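Local coordinates for ferrichrome-binding protein (Bacillus subtilis subsp. subtilis, PDB 3G9Q) that binds iron(3+)-hydroxamate complexes such as ferrichrome and hands them to the membrane permease of the FhuCBGD ABC transporter, at residues W128-A142 / L258-T270. Sequence-based numbering, arbitrary orientation.
Sequences WDKKVAAAKTKIKKA and LEGQLEFITESLT
Helix segments 128-142 and 258-270 run nearly parallel, their axes 9.7 Å apart at closest approach and their N-to-C directions 24° apart, with CA atoms paired in register from Trp128-Glu259 to Ala142-Thr270. Trp128, its CG anti to the backbone N (chi1 176°), swings its six-membered ring toward the partner, where CH2 meets Leu258 CB at 3.8 Å. Glu259 runs past that ring, CG lying 4.1 Å from Trp128 CE3, and its OE2 accepts a hydrogen bond from Lys131 NZ at 2.7 Å, part of a salt bridge, met from above the carboxylate plane. The other oxygen, OE1, accepts from Trp124 NE1, so both carboxylate oxygens are held. With an alanine here, Lys131 would probably lose this countercharge and the Trp124 indole N-H this acceptor. Leu262 is a knob in the hole formed by Trp128, Lys131, Val132 and Ala135, its CD2 4.0 Å from Trp128 CH2. In this member of the bacterial solute-binding protein 8 family, helix 118-143 is the long helix spanning the two lobes, and the contact packs its second half on helix 255-270 of the C-terminal lobe, whose side chains rest on strands 210-215 and 242-244. Further along, Ile139 CG2 lies 3.7 Å from Leu269 CD1; its CD1, doubtfully placed, touches both methyls, Thr266 CG2 and Thr270 CG2. Thr266 OG1 donates a hydrogen bond to Leu262 O at 2.7 Å within its own helix.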
# COMPACT_ATOMS: atom_id res chain seq x y z
N TRP A 128 4.79 9.47 11.75
CA TRP A 128 4.82 9.36 10.30
C TRP A 128 5.43 10.58 9.65
O TRP A 128 6.34 10.47 8.84
CB TRP A 128 3.41 9.15 9.75
CG TRP A 128 3.31 9.11 8.24
CD1 TRP A 128 2.64 9.98 7.44
CD2 TRP A 128 3.90 8.14 7.36
NE1 TRP A 128 2.77 9.62 6.12
CE2 TRP A 128 3.55 8.49 6.04
CE3 TRP A 128 4.70 7.00 7.56
CZ2 TRP A 128 3.96 7.75 4.93
CZ3 TRP A 128 5.12 6.27 6.45
CH2 TRP A 128 4.75 6.65 5.16
N ASP A 129 4.94 11.77 10.01
CA ASP A 129 5.46 13.00 9.42
C ASP A 129 6.92 13.26 9.76
O ASP A 129 7.62 13.94 9.00
CB ASP A 129 4.60 14.19 9.82
CG ASP A 129 3.26 14.19 9.10
OD1 ASP A 129 2.45 15.11 9.35
OD2 ASP A 129 3.03 13.27 8.29
N LYS A 130 7.36 12.73 10.90
CA LYS A 130 8.74 12.87 11.32
C LYS A 130 9.63 11.95 10.46
O LYS A 130 10.79 12.26 10.19
CB LYS A 130 8.90 12.51 12.80
CG LYS A 130 10.31 12.72 13.36
CD LYS A 130 10.37 12.50 14.88
CE LYS A 130 11.79 12.73 15.39
NZ LYS A 130 12.76 11.92 14.58
N LYS A 131 9.05 10.83 10.04
CA LYS A 131 9.76 9.90 9.19
C LYS A 131 9.76 10.40 7.76
O LYS A 131 10.77 10.30 7.05
CB LYS A 131 9.14 8.51 9.23
CG LYS A 131 9.26 7.79 10.56
CD LYS A 131 9.45 6.30 10.35
CE LYS A 131 9.43 5.55 11.66
NZ LYS A 131 8.08 5.62 12.28
N VAL A 132 8.64 10.94 7.31
CA VAL A 132 8.58 11.44 5.95
C VAL A 132 9.63 12.54 5.77
O VAL A 132 10.52 12.44 4.93
CB VAL A 132 7.18 11.98 5.60
CG1 VAL A 132 7.25 12.74 4.27
CG2 VAL A 132 6.20 10.82 5.48
N ALA A 133 9.53 13.58 6.60
CA ALA A 133 10.43 14.72 6.56
C ALA A 133 11.90 14.32 6.53
O ALA A 133 12.68 14.86 5.75
CB ALA A 133 10.17 15.61 7.76
N ALA A 134 12.26 13.40 7.41
CA ALA A 134 13.65 12.93 7.52
C ALA A 134 14.15 12.27 6.24
O ALA A 134 15.23 12.60 5.73
CB ALA A 134 13.76 11.96 8.68
N ALA A 135 13.35 11.33 5.73
CA ALA A 135 13.67 10.61 4.51
C ALA A 135 13.65 11.55 3.30
O ALA A 135 14.51 11.47 2.42
CB ALA A 135 12.67 9.45 4.31
N LYS A 136 12.68 12.45 3.26
CA LYS A 136 12.58 13.40 2.16
C LYS A 136 13.91 14.12 1.98
O LYS A 136 14.44 14.20 0.87
CB LYS A 136 11.49 14.42 2.43
CG LYS A 136 11.19 15.36 1.29
CD LYS A 136 9.99 16.24 1.66
CE LYS A 136 9.40 16.92 0.43
NZ LYS A 136 10.49 17.49 -0.39
N THR A 137 14.46 14.62 3.08
CA THR A 137 15.73 15.35 3.05
C THR A 137 16.93 14.43 2.81
O THR A 137 17.90 14.81 2.16
CB THR A 137 15.95 16.13 4.37
OG1 THR A 137 14.81 16.96 4.63
CG2 THR A 137 17.19 17.01 4.27
N LYS A 138 16.85 13.21 3.34
CA LYS A 138 17.93 12.24 3.17
C LYS A 138 18.04 11.78 1.71
O LYS A 138 19.13 11.60 1.19
CB LYS A 138 17.68 11.03 4.07
CG LYS A 138 18.92 10.24 4.38
CD LYS A 138 18.91 8.93 3.64
CE LYS A 138 19.52 7.81 4.48
NZ LYS A 138 18.68 7.49 5.67
N ILE A 139 16.88 11.62 1.07
CA ILE A 139 16.79 11.19 -0.32
C ILE A 139 17.17 12.33 -1.28
O ILE A 139 18.03 12.14 -2.12
CB ILE A 139 15.34 10.66 -0.68
CG1 ILE A 139 14.84 9.65 0.35
CG2 ILE A 139 15.34 9.96 -2.03
CD1 ILE A 139 15.72 8.40 0.61
N LYS A 140 16.53 13.50 -1.17
CA LYS A 140 16.85 14.62 -2.08
C LYS A 140 18.36 14.88 -2.12
O LYS A 140 18.89 15.35 -3.11
CB LYS A 140 16.13 15.92 -1.65
CG LYS A 140 14.59 15.87 -1.70
CD LYS A 140 14.01 16.03 -3.10
CE LYS A 140 13.77 17.49 -3.46
NZ LYS A 140 15.00 18.32 -3.38
N LYS A 141 19.03 14.55 -1.02
CA LYS A 141 20.47 14.74 -0.94
C LYS A 141 21.18 13.70 -1.81
O LYS A 141 22.13 14.02 -2.53
CB LYS A 141 20.90 14.63 0.52
CG LYS A 141 22.31 15.11 0.81
CD LYS A 141 22.64 14.93 2.28
CE LYS A 141 22.55 13.45 2.69
NZ LYS A 141 22.95 13.21 4.11
N ALA A 142 20.71 12.45 -1.76
CA ALA A 142 21.31 11.37 -2.54
C ALA A 142 20.90 11.30 -4.02
O ALA A 142 21.68 10.79 -4.82
CB ALA A 142 21.00 10.03 -1.87
N LEU A 258 2.66 1.33 4.97
CA LEU A 258 3.25 2.57 4.51
C LEU A 258 4.63 2.73 5.15
O LEU A 258 5.58 3.14 4.48
CB LEU A 258 2.35 3.77 4.87
CG LEU A 258 1.04 3.91 4.08
CD1 LEU A 258 0.27 5.13 4.57
CD2 LEU A 258 1.34 4.03 2.59
N GLU A 259 4.74 2.41 6.43
CA GLU A 259 6.02 2.50 7.11
C GLU A 259 7.02 1.55 6.48
O GLU A 259 8.15 1.93 6.18
CB GLU A 259 5.88 2.20 8.61
CG GLU A 259 5.57 3.43 9.45
CD GLU A 259 5.57 3.15 10.95
OE1 GLU A 259 4.55 2.64 11.47
OE2 GLU A 259 6.60 3.44 11.58
N GLY A 260 6.60 0.30 6.26
CA GLY A 260 7.47 -0.68 5.64
C GLY A 260 7.89 -0.31 4.23
O GLY A 260 9.04 -0.53 3.82
N GLN A 261 6.94 0.26 3.47
CA GLN A 261 7.20 0.69 2.10
C GLN A 261 8.16 1.88 2.04
O GLN A 261 9.01 1.93 1.17
CB GLN A 261 5.90 1.07 1.39
CG GLN A 261 4.87 -0.04 1.33
CD GLN A 261 3.58 0.41 0.68
OE1 GLN A 261 2.67 -0.39 0.48
NE2 GLN A 261 3.49 1.70 0.35
N LEU A 262 8.02 2.83 2.97
CA LEU A 262 8.89 3.99 2.97
C LEU A 262 10.30 3.60 3.34
O LEU A 262 11.24 4.25 2.92
CB LEU A 262 8.40 5.08 3.94
CG LEU A 262 9.29 6.34 4.02
CD1 LEU A 262 9.52 6.96 2.65
CD2 LEU A 262 8.63 7.36 4.94
N GLU A 263 10.44 2.54 4.13
CA GLU A 263 11.77 2.08 4.53
C GLU A 263 12.43 1.48 3.28
O GLU A 263 13.58 1.79 2.95
CB GLU A 263 11.65 1.03 5.64
CG GLU A 263 12.97 0.65 6.33
CD GLU A 263 12.82 -0.54 7.30
OE1 GLU A 263 11.95 -0.48 8.21
OE2 GLU A 263 13.56 -1.55 7.14
N PHE A 264 11.70 0.63 2.57
CA PHE A 264 12.24 0.02 1.37
C PHE A 264 12.61 1.05 0.31
O PHE A 264 13.64 0.92 -0.35
CB PHE A 264 11.25 -0.99 0.80
CG PHE A 264 11.61 -1.46 -0.57
CD1 PHE A 264 12.70 -2.28 -0.76
CD2 PHE A 264 10.87 -1.06 -1.67
CE1 PHE A 264 13.04 -2.70 -2.04
CE2 PHE A 264 11.21 -1.48 -2.95
CZ PHE A 264 12.30 -2.30 -3.13
N ILE A 265 11.75 2.06 0.13
CA ILE A 265 12.00 3.13 -0.85
C ILE A 265 13.32 3.84 -0.51
O ILE A 265 14.22 3.95 -1.34
CB ILE A 265 10.86 4.21 -0.83
CG1 ILE A 265 9.48 3.57 -1.13
CG2 ILE A 265 11.21 5.35 -1.80
CD1 ILE A 265 8.28 4.47 -0.85
N THR A 266 13.42 4.31 0.74
CA THR A 266 14.58 5.03 1.24
C THR A 266 15.86 4.22 1.19
O THR A 266 16.87 4.68 0.64
CB THR A 266 14.33 5.49 2.69
OG1 THR A 266 13.09 6.21 2.76
CG2 THR A 266 15.47 6.38 3.16
N GLU A 267 15.84 3.01 1.75
CA GLU A 267 17.02 2.17 1.73
C GLU A 267 17.52 1.97 0.30
O GLU A 267 18.70 2.15 0.03
CB GLU A 267 16.73 0.80 2.37
CG GLU A 267 17.88 -0.20 2.22
CD GLU A 267 19.19 0.27 2.88
OE1 GLU A 267 20.25 -0.31 2.56
OE2 GLU A 267 19.17 1.19 3.73
N SER A 268 16.61 1.61 -0.62
CA SER A 268 16.96 1.39 -2.02
C SER A 268 17.64 2.59 -2.64
O SER A 268 18.68 2.45 -3.29
CB SER A 268 15.71 1.10 -2.86
OG SER A 268 14.92 0.06 -2.32
N LEU A 269 17.04 3.76 -2.45
CA LEU A 269 17.56 5.00 -3.01
C LEU A 269 18.78 5.61 -2.34
O LEU A 269 19.29 6.61 -2.82
CB LEU A 269 16.47 6.07 -3.05
CG LEU A 269 15.30 5.77 -3.98
CD1 LEU A 269 14.51 7.05 -4.16
CD2 LEU A 269 15.81 5.28 -5.33
N THR A 270 19.25 5.02 -1.24
CA THR A 270 20.42 5.55 -0.55
C THR A 270 21.54 4.56 -0.26
O THR A 270 22.54 4.96 0.32
CB THR A 270 20.07 6.21 0.81
OG1 THR A 270 19.44 5.25 1.66
CG2 THR A 270 19.16 7.44 0.63